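Local coordinates for TATA-box-binding protein (Methanococcus jannaschii, PDB 2Z8U) that probably binds the TATA box of archaeal promoters as a general transcription factor, helping to start transcription by RNA polymerase, at residues G49-L54 against A60-R65; V69-A74 against E78-A83. All coordinates share one frame; numbering follows the deposited sequence.

Interaction 1: residues G49-L54 against A60-R65; sequences GLVCRL and ALLIFR
The Phe64 ring slants against Gly49, where Phe64 CD1 and CE1 each lie 3.8 Å from Gly49 CA. Gly49 CA is also 4.0 Å from Leu62 CD1. With an alanine in place of Phe64, Gly49 would probably lose its aromatic cover, opening a gap at this end of the hairpin. The other flat group, the Arg53 guanidinium, has Val51 CG1 over the centre of one face. Arg53 NH2 and NH1 form salt bridges with Glu41 and with Asp123 of the second subunit, while Arg53 CG lies 3.8 Å from Ala60 CB. Strands 50-54 and 59-63 form an antiparallel beta hairpin in the TBP saddle. Val51, Arg53, Ala60 and Leu62 line the concave side, which in relatives grips DNA but here meets the second subunit; Leu50, Cys52, Leu61 and Ile63 face the helices. Leu50 and Ile63 exchange two nearly straight hydrogen bonds, Leu50 N to Ile63 O at 2.8 Å and Ile63 N to Leu50 O at 2.7 Å, and Cys52 and Leu61 do likewise. Leu50 CG stands anti to the backbone N (chi1 176°), carrying CD2 alongside Ile63 CD1 at 4.2 Å. Further on, Leu54 CD1 meets Leu61 CD1 at 3.9 Å.

Interaction 2: residues V69-A74 against E78-A83; sequences VNCTGA and EEAEIA
Glu79 reaches back from the first turn of its helix over Ala74, and its side chain can be traced along that residue. CB lies 4.1 Å from Ala74 CB, and CG keeps the same separation from that methyl. Because CG is anti to the backbone N (chi1 179°) and the chain stays extended beyond it, the carboxylate is carried past the methyl to the backbone, where OE2 comes to 3.3 Å from Ala74 CA. What holds this oxygen is a hydrogen bond from the backbone N of Lys75, the residue that follows Ala74; the backbone N of Glu79 is in turn hydrogen-bonded to Ser76 OG, so the acid is tied to the turn through both its main chain and its tip. Pro57 also touches the side chain.

The segments belong to consecutive elements of the first TBP repeat: strand 68-72 leads through a short turn into helix 77-94, the long helix lying on the convex side of the saddle-shaped sheet. Gly73, with a positive phi of 105°, lies in the bend between strand and helix, and Ala74 then turns its methyl into the helix. There Ala74 CB meets Ala80 CB at 3.6 Å and sits just as near Ala80 N, a close fit that two methyl groups permit. The Ala80 methyl also receives Cys71 SG, at 4.1 Å, and touches Val20 on strand 14-23, which places it over two adjacent strands. Cys71 points its CB toward the helix, whereas Thr72 points away and packs on Leu126 of the second subunit. One turn beyond Ala80, Ala83 packs on Val59 of strand 59-63, carrying the helix across to the next strand of the sheet.

Overall arrangement
Both interactions lie in the first of the two TBP repeats, with centres about 11 Å apart, and follow one another along the chain: the hairpin of interaction 1 closes before strand 68-72 opens interaction 2. Strands 59-63 and 68-72 are neighbours in the sheet, probably joined by hydrogen bonds from Leu62 N to Asn70 O at 2.8 Å and from Ala60 N to Thr72 O at 2.9 Å. Helix 77-94 serves both, since it runs from beneath strand 68-72 to the side chains of Leu54 and Leu61. The opposite face of these strands meets the second subunit, on the surface that relatives use to bind DNA.

Interaction 1: residues G49-L54 against A60-R65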
loop_
_atom_site.group_PDB
_atom_site.type_symbol
_atom_site.label_atom_id
_atom_site.label_comp_id
_atom_site.label_asym_id
_atom_site.label_seq_id
_atom_site.Cartn_x
_atom_site.Cartn_y
_atom_site.Cartn_z
ATOM N N GLY B 49 -30.722 -13.896 3.447
ATOM C CA GLY B 49 -31.138 -14.194 4.835
ATOM C C GLY B 49 -32.500 -13.626 5.207
ATOM O O GLY B 49 -33.005 -12.693 4.557
ATOM N N LEU B 50 -33.110 -14.196 6.244
ATOM C CA LEU B 50 -34.399 -13.712 6.736
ATOM C C LEU B 50 -34.193 -12.973 8.040
ATOM O O LEU B 50 -33.483 -13.466 8.925
ATOM C CB LEU B 50 -35.393 -14.876 6.934
ATOM C CG LEU B 50 -36.761 -14.562 7.538
ATOM C CD1 LEU B 50 -37.798 -15.513 6.974
ATOM C CD2 LEU B 50 -36.767 -14.579 9.073
ATOM N N VAL B 51 -34.855 -11.826 8.186
ATOM C CA VAL B 51 -34.744 -11.003 9.401
ATOM C C VAL B 51 -36.035 -11.039 10.204
ATOM O O VAL B 51 -37.103 -10.814 9.654
ATOM C CB VAL B 51 -34.380 -9.524 9.072
ATOM C CG1 VAL B 51 -34.283 -8.682 10.343
ATOM C CG2 VAL B 51 -33.080 -9.460 8.281
ATOM N N CYS B 52 -35.926 -11.357 11.494
ATOM C CA CYS B 52 -37.059 -11.330 12.411
ATOM C C CYS B 52 -36.740 -10.401 13.583
ATOM O O CYS B 52 -35.756 -10.601 14.293
ATOM C CB CYS B 52 -37.402 -12.723 12.940
ATOM S SG CYS B 52 -38.852 -12.684 14.108
ATOM N N ARG B 53 -37.576 -9.388 13.774
ATOM C CA ARG B 53 -37.362 -8.400 14.829
ATOM C C ARG B 53 -38.402 -8.548 15.919
ATOM O O ARG B 53 -39.578 -8.243 15.713
ATOM C CB ARG B 53 -37.364 -6.986 14.259
ATOM C CG ARG B 53 -36.003 -6.527 13.778
ATOM C CD ARG B 53 -36.068 -5.120 13.222
ATOM N NE ARG B 53 -36.018 -5.122 11.762
ATOM C CZ ARG B 53 -34.914 -4.891 11.059
ATOM N NH1 ARG B 53 -33.767 -4.625 11.690
ATOM N NH2 ARG B 53 -34.953 -4.916 9.726
ATOM N N LEU B 54 -37.959 -9.046 17.071
ATOM C CA LEU B 54 -38.828 -9.249 18.227
ATOM C C LEU B 54 -38.968 -7.982 19.048
ATOM O O LEU B 54 -38.016 -7.205 19.190
ATOM C CB LEU B 54 -38.328 -10.399 19.102
ATOM C CG LEU B 54 -38.425 -11.777 18.449
ATOM C CD1 LEU B 54 -37.766 -12.845 19.300
ATOM C CD2 LEU B 54 -39.886 -12.119 18.180
ATOM N N ALA B 60 -33.233 -9.049 17.625
ATOM C CA ALA B 60 -33.407 -9.320 16.213
ATOM C C ALA B 60 -32.614 -10.566 15.835
ATOM O O ALA B 60 -31.521 -10.809 16.365
ATOM C CB ALA B 60 -32.943 -8.123 15.382
ATOM N N LEU B 61 -33.170 -11.339 14.918
ATOM C CA LEU B 61 -32.509 -12.556 14.456
ATOM C C LEU B 61 -32.357 -12.496 12.946
ATOM O O LEU B 61 -33.247 -12.006 12.245
ATOM C CB LEU B 61 -33.323 -13.802 14.853
ATOM C CG LEU B 61 -33.504 -14.127 16.353
ATOM C CD1 LEU B 61 -34.765 -13.479 16.920
ATOM C CD2 LEU B 61 -33.614 -15.613 16.515
ATOM N N LEU B 62 -31.225 -12.996 12.461
ATOM C CA LEU B 62 -30.970 -13.166 11.051
ATOM C C LEU B 62 -30.830 -14.659 10.835
ATOM O O LEU B 62 -30.008 -15.312 11.493
ATOM C CB LEU B 62 -29.697 -12.420 10.627
ATOM C CG LEU B 62 -29.138 -12.617 9.204
ATOM C CD1 LEU B 62 -30.121 -12.235 8.113
ATOM C CD2 LEU B 62 -27.834 -11.834 9.043
ATOM N N ILE B 63 -31.694 -15.205 9.977
ATOM C CA ILE B 63 -31.727 -16.644 9.753
ATOM C C ILE B 63 -31.363 -16.987 8.306
ATOM O O ILE B 63 -31.968 -16.453 7.377
ATOM C CB ILE B 63 -33.123 -17.244 10.058
ATOM C CG1 ILE B 63 -33.634 -16.786 11.437
ATOM C CG2 ILE B 63 -33.074 -18.781 9.918
ATOM C CD1 ILE B 63 -35.032 -17.251 11.784
ATOM N N PHE B 64 -30.421 -17.916 8.132
ATOM C CA PHE B 64 -30.009 -18.346 6.793
ATOM C C PHE B 64 -30.543 -19.745 6.447
ATOM O O PHE B 64 -30.863 -20.527 7.340
ATOM C CB PHE B 64 -28.478 -18.314 6.703
ATOM C CG PHE B 64 -27.898 -16.921 6.666
ATOM C CD1 PHE B 64 -27.950 -16.161 5.493
ATOM C CD2 PHE B 64 -27.302 -16.376 7.786
ATOM C CE1 PHE B 64 -27.407 -14.871 5.445
ATOM C CE2 PHE B 64 -26.743 -15.086 7.751
ATOM C CZ PHE B 64 -26.800 -14.336 6.570
ATOM N N ARG B 65 -30.627 -20.052 5.147
ATOM C CA ARG B 65 -30.984 -21.391 4.660
ATOM C C ARG B 65 -30.047 -22.491 5.227
ATOM O O ARG B 65 -30.483 -23.596 5.481
ATOM C CB ARG B 65 -30.973 -21.402 3.110
ATOM C CG ARG B 65 -31.523 -22.657 2.439
ATOM C CD ARG B 65 -31.989 -22.381 0.969
ATOM N NE ARG B 65 -32.940 -21.254 0.915
ATOM C CZ ARG B 65 -34.257 -21.335 1.154
ATOM N NH1 ARG B 65 -34.847 -22.500 1.425
ATOM N NH2 ARG B 65 -35.000 -20.235 1.108
#

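Interaction 2: residues V69-A74 against E78-A83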
loop_
_atom_site.group_PDB
_atom_site.type_symbol
_atom_site.label_atom_id
_atom_site.label_comp_id
_atom_site.label_asym_id
_atom_site.label_seq_id
_atom_site.Cartn_x
_atom_site.Cartn_y
_atom_site.Cartn_z
ATOM N N VAL B 69 -27.820 -18.764 12.417
ATOM C CA VAL B 69 -28.596 -17.700 13.009
ATOM C C VAL B 69 -27.613 -16.731 13.697
ATOM O O VAL B 69 -26.665 -17.155 14.396
ATOM C CB VAL B 69 -29.644 -18.254 14.031
ATOM C CG1 VAL B 69 -30.380 -17.103 14.770
ATOM C CG2 VAL B 69 -30.670 -19.182 13.348
ATOM N N ASN B 70 -27.825 -15.432 13.476
ATOM C CA ASN B 70 -27.123 -14.376 14.212
ATOM C C ASN B 70 -28.193 -13.573 14.942
ATOM O O ASN B 70 -29.286 -13.350 14.406
ATOM C CB ASN B 70 -26.333 -13.479 13.263
ATOM C CG ASN B 70 -25.162 -14.207 12.586
ATOM O OD1 ASN B 70 -24.538 -15.109 13.162
ATOM N ND2 ASN B 70 -24.868 -13.817 11.349
ATOM N N CYS B 71 -27.903 -13.176 16.174
ATOM C CA CYS B 71 -28.907 -12.540 17.017
ATOM C C CYS B 71 -28.277 -11.389 17.786
ATOM O O CYS B 71 -27.242 -11.555 18.428
ATOM C CB CYS B 71 -29.550 -13.569 17.975
ATOM S SG CYS B 71 -30.576 -12.867 19.293
ATOM N N THR B 72 -28.928 -10.229 17.695
ATOM C CA THR B 72 -28.458 -8.987 18.289
ATOM C C THR B 72 -29.542 -8.445 19.218
ATOM O O THR B 72 -30.710 -8.809 19.093
ATOM C CB THR B 72 -28.144 -7.959 17.153
ATOM O OG1 THR B 72 -27.511 -6.811 17.708
ATOM C CG2 THR B 72 -29.405 -7.540 16.438
ATOM N N GLY B 73 -29.148 -7.590 20.162
ATOM C CA GLY B 73 -30.101 -6.860 20.976
ATOM C C GLY B 73 -30.252 -7.369 22.391
ATOM O O GLY B 73 -30.668 -6.612 23.280
ATOM N N ALA B 74 -29.944 -8.649 22.608
ATOM C CA ALA B 74 -30.089 -9.253 23.933
ATOM C C ALA B 74 -29.095 -8.654 24.937
ATOM O O ALA B 74 -27.997 -8.248 24.562
ATOM C CB ALA B 74 -29.918 -10.748 23.849
ATOM N N GLU B 78 -28.038 -15.644 27.824
ATOM C CA GLU B 78 -29.229 -16.380 28.232
ATOM C C GLU B 78 -30.486 -15.768 27.675
ATOM O O GLU B 78 -31.375 -16.505 27.240
ATOM C CB GLU B 78 -29.351 -16.525 29.771
ATOM C CG GLU B 78 -28.297 -17.433 30.404
ATOM C CD GLU B 78 -26.928 -16.796 30.420
ATOM O OE1 GLU B 78 -26.853 -15.557 30.299
ATOM O OE2 GLU B 78 -25.927 -17.530 30.540
ATOM N N GLU B 79 -30.577 -14.433 27.707
ATOM C CA GLU B 79 -31.733 -13.762 27.129
ATOM C C GLU B 79 -31.885 -14.089 25.633
ATOM O O GLU B 79 -33.004 -14.337 25.137
ATOM C CB GLU B 79 -31.653 -12.259 27.301
ATOM C CG GLU B 79 -32.846 -11.543 26.676
ATOM C CD GLU B 79 -32.931 -10.097 27.057
ATOM O OE1 GLU B 79 -33.656 -9.772 28.025
ATOM O OE2 GLU B 79 -32.257 -9.286 26.403
ATOM N N ALA B 80 -30.752 -14.055 24.929
ATOM C CA ALA B 80 -30.697 -14.417 23.521
ATOM C C ALA B 80 -31.158 -15.861 23.314
ATOM O O ALA B 80 -31.953 -16.117 22.432
ATOM C CB ALA B 80 -29.316 -14.211 22.955
ATOM N N GLU B 81 -30.654 -16.796 24.119
ATOM C CA GLU B 81 -31.047 -18.213 23.973
ATOM C C GLU B 81 -32.558 -18.427 24.168
ATOM O O GLU B 81 -33.192 -19.228 23.455
ATOM C CB GLU B 81 -30.253 -19.101 24.936
ATOM C CG GLU B 81 -30.533 -20.615 24.680
ATOM C CD GLU B 81 -29.558 -21.522 25.411
ATOM O OE1 GLU B 81 -28.479 -21.034 25.833
ATOM O OE2 GLU B 81 -29.868 -22.727 25.553
ATOM N N ILE B 82 -33.130 -17.717 25.140
ATOM C CA ILE B 82 -34.573 -17.768 25.378
ATOM C C ILE B 82 -35.349 -17.321 24.135
ATOM O O ILE B 82 -36.274 -18.014 23.707
ATOM C CB ILE B 82 -34.969 -16.983 26.666
ATOM C CG1 ILE B 82 -34.428 -17.736 27.887
ATOM C CG2 ILE B 82 -36.480 -16.816 26.794
ATOM C CD1 ILE B 82 -34.413 -16.942 29.193
ATOM N N ALA B 83 -34.949 -16.180 23.559
ATOM C CA ALA B 83 -35.552 -15.677 22.332
ATOM C C ALA B 83 -35.424 -16.662 21.193
ATOM O O ALA B 83 -36.398 -16.903 20.484
ATOM C CB ALA B 83 -34.943 -14.341 21.934
#